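PDB 1NFG: D-hydantoinase from Ralstonia pickettii, which probably catalyses the stereospecific hydrolysis of the cyclic amide bond of D-hydantoin derivatives, using two zinc ions in each subunit. Local coordinates for residues A[113-122]-A[443-452]; A[338-346]-A[399-410]. All blocks are in the same frame, centred on the assembly; numbering follows the deposited sequence.

Contact 1 of 2, residues A[113-122]-A[443-452]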
# COMPACT_ATOMS: atom_id res chain seq x y z
N GLY A 113 -32.97 -35.85 12.18
CA GLY A 113 -34.40 -35.98 11.96
C GLY A 113 -35.19 -34.69 12.06
O GLY A 113 -36.42 -34.75 12.16
N LYS A 114 -34.53 -33.54 12.02
CA LYS A 114 -35.25 -32.27 12.14
C LYS A 114 -34.91 -31.23 11.09
O LYS A 114 -35.60 -30.21 10.98
CB LYS A 114 -35.03 -31.68 13.54
CG LYS A 114 -35.18 -32.70 14.65
CD LYS A 114 -34.96 -32.06 16.01
CE LYS A 114 -34.79 -33.11 17.10
NZ LYS A 114 -34.71 -32.45 18.44
N SER A 115 -33.85 -31.48 10.32
CA SER A 115 -33.41 -30.56 9.26
C SER A 115 -34.14 -30.75 7.95
O SER A 115 -34.14 -31.85 7.39
CB SER A 115 -31.92 -30.74 8.97
OG SER A 115 -31.14 -30.41 10.10
N ALA A 116 -34.76 -29.68 7.45
CA ALA A 116 -35.47 -29.75 6.18
C ALA A 116 -34.48 -29.96 5.03
O ALA A 116 -34.84 -30.52 3.99
CB ALA A 116 -36.27 -28.48 5.95
N ILE A 117 -33.24 -29.50 5.22
CA ILE A 117 -32.20 -29.60 4.20
C ILE A 117 -30.93 -30.22 4.78
O ILE A 117 -30.80 -30.37 6.00
CB ILE A 117 -31.84 -28.22 3.62
CG1 ILE A 117 -31.16 -27.37 4.71
CG2 ILE A 117 -33.10 -27.52 3.11
CD1 ILE A 117 -30.78 -25.96 4.31
N ASP A 118 -29.99 -30.56 3.91
CA ASP A 118 -28.72 -31.17 4.32
C ASP A 118 -27.86 -30.18 5.10
O ASP A 118 -28.00 -28.97 4.96
CB ASP A 118 -27.99 -31.71 3.09
CG ASP A 118 -28.63 -32.99 2.54
OD1 ASP A 118 -29.78 -33.27 2.93
OD2 ASP A 118 -27.99 -33.71 1.74
N TYR A 119 -26.97 -30.72 5.93
CA TYR A 119 -26.12 -29.87 6.77
C TYR A 119 -24.80 -30.51 7.18
O TYR A 119 -24.69 -31.74 7.27
CB TYR A 119 -26.90 -29.50 8.04
CG TYR A 119 -27.33 -30.71 8.84
CD1 TYR A 119 -26.44 -31.36 9.70
CD2 TYR A 119 -28.59 -31.28 8.65
CE1 TYR A 119 -26.79 -32.54 10.35
CE2 TYR A 119 -28.96 -32.46 9.30
CZ TYR A 119 -28.05 -33.09 10.14
OH TYR A 119 -28.40 -34.27 10.76
N GLY A 120 -23.81 -29.66 7.41
CA GLY A 120 -22.49 -30.10 7.84
C GLY A 120 -22.18 -29.29 9.08
O GLY A 120 -22.99 -28.44 9.46
N TYR A 121 -21.04 -29.52 9.73
CA TYR A 121 -20.70 -28.75 10.93
C TYR A 121 -19.32 -28.12 10.90
O TYR A 121 -18.38 -28.68 10.34
CB TYR A 121 -20.71 -29.61 12.21
CG TYR A 121 -21.97 -30.37 12.58
CD1 TYR A 121 -23.24 -29.84 12.35
CD2 TYR A 121 -21.87 -31.61 13.22
CE1 TYR A 121 -24.38 -30.53 12.75
CE2 TYR A 121 -23.01 -32.30 13.63
CZ TYR A 121 -24.26 -31.77 13.39
OH TYR A 121 -25.37 -32.48 13.77
N HIS A 122 -19.22 -26.96 11.53
CA HIS A 122 -17.93 -26.29 11.71
C HIS A 122 -17.81 -26.49 13.22
O HIS A 122 -18.83 -26.49 13.92
CB HIS A 122 -17.99 -24.79 11.47
CG HIS A 122 -18.30 -24.39 10.07
ND1 HIS A 122 -17.50 -24.75 9.01
CD2 HIS A 122 -19.29 -23.63 9.56
CE1 HIS A 122 -17.98 -24.22 7.90
NE2 HIS A 122 -19.07 -23.53 8.21
N GLU A 443 -40.29 -32.74 4.57
CA GLU A 443 -40.38 -33.35 5.89
C GLU A 443 -39.11 -33.01 6.68
O GLU A 443 -38.01 -33.03 6.13
CB GLU A 443 -40.46 -34.87 5.75
CG GLU A 443 -41.54 -35.37 4.84
CD GLU A 443 -42.78 -35.77 5.60
OE1 GLU A 443 -43.32 -34.93 6.36
OE2 GLU A 443 -43.22 -36.93 5.43
N PRO A 444 -39.25 -32.72 7.99
CA PRO A 444 -38.09 -32.39 8.82
C PRO A 444 -37.12 -33.56 8.89
O PRO A 444 -36.05 -33.48 9.49
CB PRO A 444 -38.72 -32.07 10.18
CG PRO A 444 -39.94 -32.92 10.18
CD PRO A 444 -40.49 -32.73 8.79
N THR A 445 -37.50 -34.65 8.25
CA THR A 445 -36.70 -35.86 8.23
C THR A 445 -35.87 -35.97 6.94
O THR A 445 -35.06 -36.88 6.79
CB THR A 445 -37.63 -37.09 8.40
OG1 THR A 445 -36.84 -38.28 8.43
CG2 THR A 445 -38.62 -37.17 7.25
N ASP A 446 -36.07 -35.02 6.02
CA ASP A 446 -35.35 -35.03 4.74
C ASP A 446 -33.86 -34.73 4.83
O ASP A 446 -33.04 -35.39 4.18
CB ASP A 446 -35.98 -34.04 3.76
CG ASP A 446 -37.42 -34.38 3.41
OD1 ASP A 446 -37.74 -35.58 3.28
OD2 ASP A 446 -38.23 -33.44 3.25
N GLY A 447 -33.51 -33.72 5.63
CA GLY A 447 -32.12 -33.31 5.77
C GLY A 447 -31.17 -34.33 6.36
O GLY A 447 -31.49 -35.00 7.33
N LYS A 448 -29.98 -34.44 5.77
CA LYS A 448 -28.98 -35.38 6.27
C LYS A 448 -27.65 -34.69 6.52
O LYS A 448 -27.32 -33.68 5.89
CB LYS A 448 -28.79 -36.53 5.27
CG LYS A 448 -30.05 -37.34 5.00
CD LYS A 448 -30.76 -37.72 6.31
CE LYS A 448 -32.06 -38.49 6.08
NZ LYS A 448 -31.79 -39.91 5.71
N PHE A 449 -26.88 -35.24 7.46
CA PHE A 449 -25.58 -34.70 7.79
C PHE A 449 -24.58 -35.01 6.67
O PHE A 449 -24.70 -36.03 5.99
CB PHE A 449 -25.09 -35.31 9.11
CG PHE A 449 -23.70 -34.89 9.49
CD1 PHE A 449 -23.47 -33.65 10.06
CD2 PHE A 449 -22.62 -35.73 9.24
CE1 PHE A 449 -22.18 -33.25 10.37
CE2 PHE A 449 -21.33 -35.35 9.54
CZ PHE A 449 -21.10 -34.10 10.12
N LEU A 450 -23.61 -34.12 6.48
CA LEU A 450 -22.61 -34.30 5.43
C LEU A 450 -21.20 -34.40 5.98
O LEU A 450 -20.71 -33.47 6.63
CB LEU A 450 -22.65 -33.12 4.46
CG LEU A 450 -23.89 -33.00 3.57
CD1 LEU A 450 -24.04 -31.57 3.09
CD2 LEU A 450 -23.75 -33.95 2.40
N LYS A 451 -20.55 -35.53 5.74
CA LYS A 451 -19.17 -35.68 6.18
C LYS A 451 -18.38 -34.94 5.12
O LYS A 451 -18.21 -35.42 4.00
CB LYS A 451 -18.75 -37.15 6.21
CG LYS A 451 -19.39 -37.97 7.31
CD LYS A 451 -18.94 -39.44 7.28
CE LYS A 451 -17.42 -39.57 7.41
NZ LYS A 451 -16.97 -40.99 7.27
N ARG A 452 -17.92 -33.74 5.47
CA ARG A 452 -17.16 -32.91 4.54
C ARG A 452 -15.71 -33.36 4.42
O ARG A 452 -15.15 -33.95 5.34
CB ARG A 452 -17.29 -31.44 4.97
CG ARG A 452 -18.75 -31.02 5.04
CD ARG A 452 -18.99 -29.60 5.49
NE ARG A 452 -18.38 -29.30 6.78
CZ ARG A 452 -17.14 -28.85 6.93
NH1 ARG A 452 -16.39 -28.66 5.86
NH2 ARG A 452 -16.65 -28.61 8.14
O HOH W 1 -19.87 -31.51 8.40
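Y119 and F449 bridge their backbones side by side. Y119 N gives its hydrogen to K448 O (3.0 Å, N-H...O 161°), and L450 N reaches back to Y119 O at 2.7 Å. Both chains run in the same direction here. Just before the bridge, G447 N bonds to S115 O, and G447 CA lies close to I117 O in a CA-H...O contact.

Two side chains add to these polar links. D118 OD1 takes K448 N at 3.1 Å from above its carboxylate plane, and the same carboxylate pairs with R430 and K379. Farther along, the bent side chain of R452 sends NH2 to Y121 O (2.8 Å), with Y121 O close to the guanidinium plane. A water accepts from Y121 N and donates to L450 O, and R452 NE adds a weak third bond to it.

Strand 118-124 belongs to the TIM barrel of the amidohydrolase fold and is paired with strand 85-93 through G120 and H122; the segment 443-452 comes from beyond strand 439-440. H122, held by S146 and V56 O, has its side chain about 6 Å from that of the zinc ligand H57.

Aromatic contacts centre on F449. Y119 CG stands between the backbone N and carbonyl carbon (chi1 59°), which folds the ring over F449 CA, 3.9 Å from its centroid. F449 presents CE1 over a face of Y121, the ring centroids 4.7 Å apart and the planes inclined at 52°. The Y121 hydroxyl goes on to D108.

Contact 2 of 2, residues A[338-346]-A[399-410]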
# COMPACT_ATOMS: atom_id res chain seq x y z
N PRO A 338 -31.13 -12.14 11.39
CA PRO A 338 -31.56 -13.23 10.51
C PRO A 338 -31.35 -12.95 9.03
O PRO A 338 -31.30 -11.80 8.60
CB PRO A 338 -33.03 -13.37 10.86
CG PRO A 338 -33.44 -11.94 11.02
CD PRO A 338 -32.30 -11.35 11.84
N GLY A 339 -31.25 -14.02 8.24
CA GLY A 339 -31.07 -13.85 6.81
C GLY A 339 -30.84 -15.10 5.99
O GLY A 339 -30.63 -15.01 4.78
N VAL A 340 -30.89 -16.28 6.60
CA VAL A 340 -30.65 -17.51 5.85
C VAL A 340 -31.61 -17.67 4.67
O VAL A 340 -31.24 -18.23 3.64
CB VAL A 340 -30.75 -18.78 6.76
CG1 VAL A 340 -32.21 -19.08 7.09
CG2 VAL A 340 -30.09 -19.96 6.07
N GLU A 341 -32.83 -17.16 4.81
CA GLU A 341 -33.81 -17.28 3.75
C GLU A 341 -33.64 -16.25 2.63
O GLU A 341 -33.76 -16.57 1.46
CB GLU A 341 -35.23 -17.16 4.30
CG GLU A 341 -36.29 -17.67 3.32
CD GLU A 341 -37.71 -17.57 3.85
OE1 GLU A 341 -37.94 -17.90 5.03
OE2 GLU A 341 -38.60 -17.16 3.07
N GLU A 342 -33.36 -15.01 3.02
CA GLU A 342 -33.21 -13.92 2.06
C GLU A 342 -31.89 -13.91 1.29
O GLU A 342 -31.80 -13.28 0.23
CB GLU A 342 -33.39 -12.58 2.76
CG GLU A 342 -34.71 -12.42 3.49
CD GLU A 342 -34.65 -12.85 4.95
OE1 GLU A 342 -33.97 -13.85 5.27
OE2 GLU A 342 -35.30 -12.18 5.79
N ARG A 343 -30.88 -14.61 1.80
CA ARG A 343 -29.56 -14.61 1.17
C ARG A 343 -29.53 -14.60 -0.35
O ARG A 343 -29.06 -13.63 -0.95
CB ARG A 343 -28.70 -15.77 1.69
CG ARG A 343 -27.24 -15.67 1.21
CD ARG A 343 -26.35 -16.80 1.71
NE ARG A 343 -26.83 -18.11 1.29
CZ ARG A 343 -26.10 -18.99 0.61
NH1 ARG A 343 -24.84 -18.70 0.28
NH2 ARG A 343 -26.61 -20.16 0.27
N LEU A 344 -30.02 -15.66 -0.99
CA LEU A 344 -29.99 -15.73 -2.45
C LEU A 344 -30.67 -14.56 -3.15
O LEU A 344 -30.06 -13.92 -4.02
CB LEU A 344 -30.59 -17.04 -2.96
CG LEU A 344 -29.88 -18.37 -2.68
CD1 LEU A 344 -29.94 -19.22 -3.93
CD2 LEU A 344 -28.45 -18.16 -2.29
N MET A 345 -31.91 -14.27 -2.80
CA MET A 345 -32.61 -13.17 -3.45
C MET A 345 -31.82 -11.88 -3.37
O MET A 345 -31.65 -11.18 -4.36
CB MET A 345 -33.99 -12.96 -2.84
CG MET A 345 -35.02 -14.01 -3.25
SD MET A 345 -36.65 -13.65 -2.58
CE MET A 345 -36.41 -14.11 -0.86
N MET A 346 -31.32 -11.57 -2.17
CA MET A 346 -30.54 -10.35 -1.95
C MET A 346 -29.26 -10.32 -2.78
O MET A 346 -28.95 -9.31 -3.41
CB MET A 346 -30.22 -10.22 -0.46
CG MET A 346 -31.43 -9.93 0.40
SD MET A 346 -32.20 -8.36 -0.04
CE MET A 346 -33.40 -8.91 -1.09
N MET A 399 -41.23 -8.83 -6.01
CA MET A 399 -41.83 -9.01 -4.70
C MET A 399 -41.18 -8.14 -3.64
O MET A 399 -40.01 -7.76 -3.76
CB MET A 399 -41.70 -10.48 -4.32
CG MET A 399 -41.72 -10.78 -2.84
SD MET A 399 -40.89 -12.34 -2.53
CE MET A 399 -42.12 -13.49 -3.14
N VAL A 400 -41.94 -7.83 -2.60
CA VAL A 400 -41.42 -7.04 -1.49
C VAL A 400 -41.17 -8.00 -0.35
O VAL A 400 -42.07 -8.76 0.03
CB VAL A 400 -42.42 -5.99 -1.01
CG1 VAL A 400 -41.88 -5.32 0.25
CG2 VAL A 400 -42.66 -4.97 -2.10
N ILE A 401 -39.97 -7.96 0.22
CA ILE A 401 -39.67 -8.85 1.32
C ILE A 401 -40.36 -8.40 2.60
O ILE A 401 -40.11 -7.31 3.10
CB ILE A 401 -38.15 -8.96 1.56
CG1 ILE A 401 -37.50 -9.59 0.33
CG2 ILE A 401 -37.88 -9.79 2.81
CD1 ILE A 401 -36.06 -9.96 0.52
N GLU A 402 -41.24 -9.26 3.10
CA GLU A 402 -41.97 -8.97 4.33
C GLU A 402 -41.84 -10.19 5.23
O GLU A 402 -42.00 -11.32 4.77
CB GLU A 402 -43.45 -8.73 4.02
CG GLU A 402 -43.68 -7.79 2.86
CD GLU A 402 -45.15 -7.70 2.49
OE1 GLU A 402 -45.88 -6.92 3.12
OE2 GLU A 402 -45.57 -8.44 1.57
N GLN A 403 -41.55 -9.95 6.50
CA GLN A 403 -41.38 -11.04 7.46
C GLN A 403 -42.63 -11.90 7.53
O GLN A 403 -42.54 -13.10 7.79
CB GLN A 403 -41.06 -10.48 8.84
CG GLN A 403 -40.75 -11.53 9.89
CD GLN A 403 -39.68 -12.51 9.43
OE1 GLN A 403 -38.98 -12.26 8.45
NE2 GLN A 403 -39.55 -13.62 10.15
N THR A 404 -43.79 -11.29 7.31
CA THR A 404 -45.05 -12.02 7.35
C THR A 404 -45.09 -13.10 6.28
O THR A 404 -45.87 -14.04 6.36
CB THR A 404 -46.27 -11.09 7.14
OG1 THR A 404 -46.16 -10.43 5.87
CG2 THR A 404 -46.33 -10.05 8.24
N ALA A 405 -44.24 -12.96 5.27
CA ALA A 405 -44.19 -13.92 4.18
C ALA A 405 -42.98 -14.85 4.28
O ALA A 405 -42.83 -15.77 3.48
CB ALA A 405 -44.18 -13.19 2.84
N MET A 406 -42.12 -14.60 5.25
CA MET A 406 -40.95 -15.46 5.43
C MET A 406 -41.36 -16.75 6.12
O MET A 406 -42.50 -16.88 6.57
CB MET A 406 -39.86 -14.72 6.20
CG MET A 406 -39.31 -13.52 5.44
SD MET A 406 -38.82 -13.94 3.74
CE MET A 406 -37.21 -14.51 4.00
N HIS A 407 -40.44 -17.71 6.23
CA HIS A 407 -40.80 -19.00 6.82
C HIS A 407 -40.05 -19.48 8.07
O HIS A 407 -39.97 -20.69 8.30
CB HIS A 407 -40.72 -20.07 5.73
CG HIS A 407 -41.46 -19.70 4.48
ND1 HIS A 407 -41.01 -18.73 3.60
CD2 HIS A 407 -42.65 -20.12 3.99
CE1 HIS A 407 -41.90 -18.57 2.64
NE2 HIS A 407 -42.90 -19.40 2.85
N ASN A 408 -39.51 -18.57 8.86
CA ASN A 408 -38.80 -18.98 10.07
C ASN A 408 -39.58 -18.52 11.31
O ASN A 408 -40.73 -18.09 11.20
CB ASN A 408 -37.37 -18.42 10.07
CG ASN A 408 -37.31 -16.95 10.42
OD1 ASN A 408 -38.19 -16.17 10.07
ND2 ASN A 408 -36.25 -16.56 11.12
N ALA A 409 -38.97 -18.62 12.48
CA ALA A 409 -39.65 -18.24 13.72
C ALA A 409 -39.35 -16.83 14.25
O ALA A 409 -39.67 -16.54 15.41
CB ALA A 409 -39.35 -19.28 14.79
N MET A 410 -38.77 -15.96 13.43
CA MET A 410 -38.43 -14.60 13.86
C MET A 410 -39.58 -13.60 13.76
O MET A 410 -40.55 -13.82 13.04
CB MET A 410 -37.24 -14.08 13.06
CG MET A 410 -35.91 -14.56 13.59
SD MET A 410 -35.62 -13.96 15.26
CE MET A 410 -35.05 -12.30 14.92
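A histidine-carboxylate pair, H407 with E341, joins segment 338-346, which runs into helix 343-352, to the loop that follows strand 390-400. Both oxygens of the glutamate are used. H407 N donates to E341 OE1 at 2.8 Å, on the syn lone pair, while H407 ND1 donates to E341 OE2 at 2.9 Å. The second oxygen lies close to the imidazole plane, yet the ring nitrogen approaches it from above the carboxylate, because the two flat groups are turned 43° apart. A further bond from H407 ND1 to E341 OE1 is weak. The glutamate gets there by full extension: CG is anti to the backbone N (chi1 -164°) and CD anti to CA beyond it. Two grips on one buried carboxylate should limit its rotation and would probably steady its negative charge.

M406 runs past E341 in the opposite direction. Its methyl is modelled too near both E341 and E342 for its exact place to be trusted. E342 CG lies 4.1 Å from I401 CD1; beyond it the chain bends (chi2 92°) and OE2 hydrogen-bonds to S413 OG. The rest of the contact is apolar: M346 CE and I401 CD1 meet tip to tip, M345 CE approaches the same I401 methyl at 4.4 Å, and P338 CB lies 4.1 Å from M410 CG.

The loop is braced from within. Q403 NE2 bonds to N408 OD1 at 2.9 Å and also to M410 O, and N408 ND2 is taken by D71.

Such a junction, with a helix of the catalytic TIM barrel packed against the end of a strand of the small beta domain and the loop after it, is typical of the hydantoinase and dihydropyrimidinase architecture.

In the fold
Contacts 1 and 2 both join the barrel to chain that comes later in the sequence, and both touch helix 73-82, S115 and A116 from one and E341 and N408 from the other. Their centres are 21 Å apart, and their nearest atoms come within about 6 Å without touching. Each is partly buried. Contact 1 adds a parallel bridge to a barrel strand and depends largely on backbone hydrogen bonds and aromatic rings, with exposed residues at its 113-114 and 443-445 end. Contact 2 has no backbone-to-backbone bonds across it: a buried carboxylate does the polar work and apolar contacts of methionine, isoleucine and proline the rest. Along the chain, contact 2 is nested within the loop that contact 1 closes.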